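Probable 2-hydroxyhepta-2,4-diene-1,7-dioate isomerase (Thermus thermophilus, PDB 2DFU) probably catalyses isomerisation of 2-hydroxyhepta-2,4-diene-1,7-dioate or a related metal-dependent reaction of the fumarylacetoacetate hydrolase family. Local coordinates at residues P47-C52 / T215-E220; D182-T187 / E196-Q201. All coordinates share one frame; numbering follows the deposited sequence.

How the interactions relate
Both interactions belong to the part of the chain related to fumarylacetoacetate hydrolase, their centres about 24 Å apart and their nearest atoms about 14 Å apart, so neither touches the other. In chain order 47-52 comes first, then 182-187 and 196-201, and last 215-220: interaction 2, a local hairpin, is nested inside the long loop that interaction 1 closes. They belong to different strand systems. Interaction 1 ties the start of strand 50-53 to the loop after helix 206-214, beside the second subunit, whereas interaction 2 pairs strands 184-189 and 192-198 of a five-stranded mixed sheet. One therefore joins distant parts of the chain near the dimer interface; the segments of the other touch no second chain.

Interaction 1 (P47-C52 / T215-E220)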
# COMPACT_ATOMS: atom_id res chain seq x y z
N PRO A 47 2.41 -8.64 2.67
CA PRO A 47 2.36 -7.27 3.19
C PRO A 47 1.09 -6.46 2.97
O PRO A 47 0.47 -6.54 1.91
CB PRO A 47 3.56 -6.61 2.52
CG PRO A 47 3.57 -7.27 1.17
CD PRO A 47 3.33 -8.73 1.52
N THR A 48 0.72 -5.67 3.98
CA THR A 48 -0.43 -4.80 3.85
C THR A 48 0.09 -3.59 3.08
O THR A 48 -0.67 -2.85 2.47
CB THR A 48 -0.96 -4.32 5.23
OG1 THR A 48 0.04 -3.52 5.87
CG2 THR A 48 -1.32 -5.52 6.10
N LYS A 49 1.41 -3.41 3.12
CA LYS A 49 2.06 -2.31 2.42
C LYS A 49 3.57 -2.52 2.37
O LYS A 49 4.13 -3.29 3.15
CB LYS A 49 1.74 -0.98 3.11
CG LYS A 49 2.19 -0.90 4.56
CD LYS A 49 1.77 0.43 5.18
CE LYS A 49 2.20 0.53 6.64
NZ LYS A 49 1.51 -0.49 7.46
N ILE A 50 4.24 -1.82 1.45
CA ILE A 50 5.68 -1.94 1.29
C ILE A 50 6.31 -0.56 1.37
O ILE A 50 6.07 0.29 0.51
CB ILE A 50 6.00 -2.60 -0.07
CG1 ILE A 50 5.40 -4.01 -0.09
CG2 ILE A 50 7.51 -2.65 -0.30
CD1 ILE A 50 5.05 -4.50 -1.47
N VAL A 51 7.10 -0.33 2.42
CA VAL A 51 7.75 0.96 2.63
C VAL A 51 9.20 0.89 2.16
O VAL A 51 9.95 -0.02 2.54
CB VAL A 51 7.70 1.35 4.13
CG1 VAL A 51 8.20 2.76 4.31
CG2 VAL A 51 6.28 1.22 4.65
N CYS A 52 9.62 1.85 1.34
CA CYS A 52 10.97 1.83 0.82
C CYS A 52 11.80 3.06 1.13
O CYS A 52 11.28 4.17 1.19
CB CYS A 52 10.93 1.63 -0.69
SG CYS A 52 9.64 0.49 -1.22
N THR A 215 7.25 5.99 13.91
CA THR A 215 6.88 7.20 14.63
C THR A 215 5.61 7.84 14.06
O THR A 215 5.00 8.69 14.70
CB THR A 215 8.01 8.26 14.62
OG1 THR A 215 8.21 8.74 13.28
CG2 THR A 215 9.30 7.68 15.14
N PHE A 216 5.22 7.44 12.85
CA PHE A 216 4.03 8.02 12.24
C PHE A 216 3.19 6.99 11.47
O PHE A 216 2.02 7.21 11.20
CB PHE A 216 4.44 9.15 11.29
CG PHE A 216 5.16 8.68 10.06
CD1 PHE A 216 4.46 8.36 8.90
CD2 PHE A 216 6.55 8.56 10.06
CE1 PHE A 216 5.12 7.91 7.75
CE2 PHE A 216 7.23 8.11 8.91
CZ PHE A 216 6.51 7.79 7.76
N MET A 217 3.82 5.86 11.14
CA MET A 217 3.15 4.81 10.39
C MET A 217 3.31 3.45 11.06
O MET A 217 4.43 2.97 11.23
CB MET A 217 3.73 4.76 8.96
CG MET A 217 3.39 3.52 8.15
SD MET A 217 4.12 3.58 6.49
CE MET A 217 2.88 4.55 5.61
N THR A 218 2.20 2.84 11.46
CA THR A 218 2.26 1.54 12.11
C THR A 218 2.59 0.46 11.08
O THR A 218 1.94 0.35 10.04
CB THR A 218 0.93 1.18 12.80
OG1 THR A 218 0.72 2.07 13.90
CG2 THR A 218 0.96 -0.24 13.32
N LEU A 219 3.63 -0.32 11.37
CA LEU A 219 4.03 -1.40 10.48
C LEU A 219 3.33 -2.66 10.97
O LEU A 219 3.40 -2.98 12.16
CB LEU A 219 5.55 -1.58 10.52
CG LEU A 219 6.32 -0.52 9.73
CD1 LEU A 219 7.80 -0.61 10.06
CD2 LEU A 219 6.07 -0.74 8.24
N GLU A 220 2.66 -3.35 10.06
CA GLU A 220 1.92 -4.56 10.40
C GLU A 220 2.75 -5.82 10.20
O GLU A 220 3.75 -5.81 9.49
CB GLU A 220 0.67 -4.68 9.52
CG GLU A 220 -0.41 -3.65 9.78
CD GLU A 220 -1.02 -3.78 11.17
OE1 GLU A 220 -1.44 -4.90 11.53
OE2 GLU A 220 -1.07 -2.77 11.89
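Lys-49 reaches across to the loop 215-220 and donates from NZ to the carbonyl O of Thr-218 at 2.7 Å, the one hydrogen bond between the two segments. The ammonium group lies in the carbonyl plane, with a C=O...N angle of 155°. The lysine chain runs straight through chi2 and chi3 and turns only at its last torsion (chi4 -64°), which swings NZ onto this oxygen. On the way it slides past Met-217 in the opposite direction: Lys-49 CE lies 3.6 Å from Met-217 CG, so the aliphatic part of the lysine is packed against the thioether chain while its charged end is held by polar atoms.

Beside this, Val-51 offers a single methyl to two partners. Its CG2 stands 3.7 Å from Met-217 SD and 4.1 Å from Leu-219 CD2. Met-217 CG lies opposite its own backbone N (chi1 166°) and the chain stays extended at chi2, which carries the sulfur to Lys-49 CE and Val-51 CG2. At the outer end Thr-48 OG1 rests 3.9 Å from Glu-220 CB, a van der Waals contact at the aliphatic base of the glutamate.

The second shell centres on Asp-223, outside both segments. Its OD2 pairs with the Lys-49 ammonium and accepts from the backbone N of Glu-220, while its OD1 bonds Thr-48 OG1. One carboxylate thus ties the start of strand 50-53 to the loop before its parallel neighbour 224-226. Glu-220 OE1 turns instead to Arg-124, and Thr-218 OG1 bonds Asp-165 of the second subunit, placing this link of the fumarylacetoacetate hydrolase-like region at the dimer interface. Further out, Val-51 shares backbone bonds with Val-224 and Leu-226, Ile-50 and Cys-52 pair with strand 78-81, and Val-51 and Leu-219 both pack on Ile-213 of helix 206-214.

Interaction 2 (D182-T187 / E196-Q201); sequences DTWVRT and EGHTSQ
Trp-184 and His-198, a non-hydrogen-bonded antiparallel pair, stack their side chains on one face of the hairpin. The imidazole lies over the indole five-membered ring with centroids 4.2 Å apart and planes only 15° from parallel. His-198 CB adds a CH-pi contact, 3.6 Å from the centroid of the six-membered ring and almost on its normal, so both indole rings are engaged. Arg-186 NH2 sits above the opposite indole face, offset toward its rim. Replacing Trp-184 with an alanine would probably uncover one face of the imidazole, leaving His-198 freer to turn, and take away the surface under Arg-186 NH2.

Arg-186 and Glu-196 continue along that face. Arg-186 NE meets Glu-196 OE2 at 2.9 Å in a salt bridge; the oxygen uses its anti lone pair and lies near the guanidinium plane, although carboxylate and guanidinium are turned 80° apart. Arg-186 NH1 has a second acidic partner in Glu-247. Asp-182, ahead of the strand, reaches the imidazole edge, where its OD1 takes a weak bond of 3.5 Å from His-198 NE2.

Backbone pairing sets the register. Val-185 and Gly-197 form the hydrogen-bonded pair, Val-185 N lying 2.9 Å from Gly-197 O. The return bond, from Gly-197 N to Val-185 O, measures 3.0 Å. Thr-199 N then donates almost straight to Thr-183 O. Thr-199 OG1 accepts from Thr-183 N at 3.0 Å and is also bonded to Pro-180 O.

Val-185, on the face opposite Trp-184, touches Tyr-57, as does Thr-199 from the turn after the strand. With strand axes 4.7 Å apart and 172° between directions, this is an antiparallel beta hairpin; strand 192-198 is outermost within this chain, and strand 184-189 joins it to 241-246.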
# COMPACT_ATOMS: atom_id res chain seq x y z
N ASP A 182 25.88 -6.15 8.90
CA ASP A 182 27.14 -6.83 8.61
C ASP A 182 27.00 -7.87 7.50
O ASP A 182 27.26 -9.05 7.71
CB ASP A 182 27.70 -7.49 9.88
CG ASP A 182 29.14 -7.96 9.70
OD1 ASP A 182 29.92 -7.26 9.02
OD2 ASP A 182 29.49 -9.03 10.25
N THR A 183 26.58 -7.42 6.32
CA THR A 183 26.43 -8.32 5.18
C THR A 183 26.65 -7.56 3.88
O THR A 183 26.73 -6.33 3.87
CB THR A 183 25.04 -9.01 5.18
OG1 THR A 183 25.04 -10.08 4.23
CG2 THR A 183 23.95 -8.01 4.81
N TRP A 184 26.75 -8.30 2.78
CA TRP A 184 26.97 -7.69 1.47
C TRP A 184 25.80 -7.91 0.51
O TRP A 184 25.16 -8.97 0.51
CB TRP A 184 28.24 -8.23 0.82
CG TRP A 184 29.50 -7.84 1.51
CD1 TRP A 184 30.01 -8.39 2.65
CD2 TRP A 184 30.41 -6.80 1.13
NE1 TRP A 184 31.18 -7.75 3.00
CE2 TRP A 184 31.44 -6.77 2.09
CE3 TRP A 184 30.44 -5.88 0.07
CZ2 TRP A 184 32.51 -5.86 2.02
CZ3 TRP A 184 31.50 -4.98 0.00
CH2 TRP A 184 32.52 -4.98 0.98
N VAL A 185 25.56 -6.91 -0.31
CA VAL A 185 24.51 -6.96 -1.32
C VAL A 185 25.21 -6.85 -2.67
O VAL A 185 25.86 -5.85 -2.95
CB VAL A 185 23.52 -5.78 -1.16
CG1 VAL A 185 22.52 -5.80 -2.29
CG2 VAL A 185 22.80 -5.86 0.19
N ARG A 186 25.08 -7.88 -3.50
CA ARG A 186 25.70 -7.87 -4.82
C ARG A 186 24.68 -8.16 -5.92
O ARG A 186 23.90 -9.11 -5.83
CB ARG A 186 26.83 -8.90 -4.87
CG ARG A 186 27.95 -8.64 -3.86
CD ARG A 186 29.10 -9.61 -4.06
NE ARG A 186 30.24 -9.33 -3.18
CZ ARG A 186 30.36 -9.78 -1.94
NH1 ARG A 186 29.43 -10.55 -1.41
NH2 ARG A 186 31.44 -9.47 -1.22
N THR A 187 24.69 -7.33 -6.96
CA THR A 187 23.77 -7.48 -8.08
C THR A 187 24.54 -7.85 -9.34
O THR A 187 25.55 -7.24 -9.67
CB THR A 187 23.02 -6.16 -8.37
OG1 THR A 187 22.27 -5.77 -7.21
CG2 THR A 187 22.08 -6.33 -9.55
N GLU A 196 27.74 -3.58 -5.62
CA GLU A 196 28.37 -4.22 -4.47
C GLU A 196 28.40 -3.24 -3.31
O GLU A 196 29.05 -2.20 -3.38
CB GLU A 196 29.80 -4.66 -4.79
CG GLU A 196 30.46 -5.45 -3.66
CD GLU A 196 31.83 -6.01 -4.03
OE1 GLU A 196 32.76 -5.20 -4.21
OE2 GLU A 196 31.96 -7.25 -4.13
N GLY A 197 27.67 -3.56 -2.25
CA GLY A 197 27.65 -2.69 -1.09
C GLY A 197 27.67 -3.46 0.20
O GLY A 197 27.08 -4.54 0.30
N HIS A 198 28.38 -2.93 1.18
CA HIS A 198 28.47 -3.55 2.50
C HIS A 198 27.41 -2.82 3.31
O HIS A 198 27.40 -1.59 3.33
CB HIS A 198 29.87 -3.32 3.08
CG HIS A 198 30.16 -4.14 4.30
ND1 HIS A 198 31.40 -4.13 4.92
CD2 HIS A 198 29.39 -4.98 5.02
CE1 HIS A 198 31.36 -4.93 5.97
NE2 HIS A 198 30.15 -5.46 6.05
N THR A 199 26.52 -3.55 3.97
CA THR A 199 25.45 -2.92 4.74
C THR A 199 25.90 -2.08 5.93
O THR A 199 25.12 -1.33 6.51
CB THR A 199 24.40 -3.94 5.23
OG1 THR A 199 25.02 -4.91 6.08
CG2 THR A 199 23.74 -4.64 4.05
N SER A 200 27.17 -2.21 6.31
CA SER A 200 27.72 -1.45 7.43
C SER A 200 27.88 -0.00 6.98
O SER A 200 28.08 0.89 7.79
CB SER A 200 29.08 -2.01 7.85
OG SER A 200 30.04 -1.84 6.83
N GLN A 201 27.80 0.21 5.67
CA GLN A 201 27.95 1.54 5.11
C GLN A 201 26.61 2.26 4.95
O GLN A 201 26.54 3.30 4.30
CB GLN A 201 28.66 1.46 3.76
CG GLN A 201 30.04 0.83 3.86
CD GLN A 201 30.93 1.58 4.82
OE1 GLN A 201 31.36 1.03 5.83
NE2 GLN A 201 31.24 2.83 4.50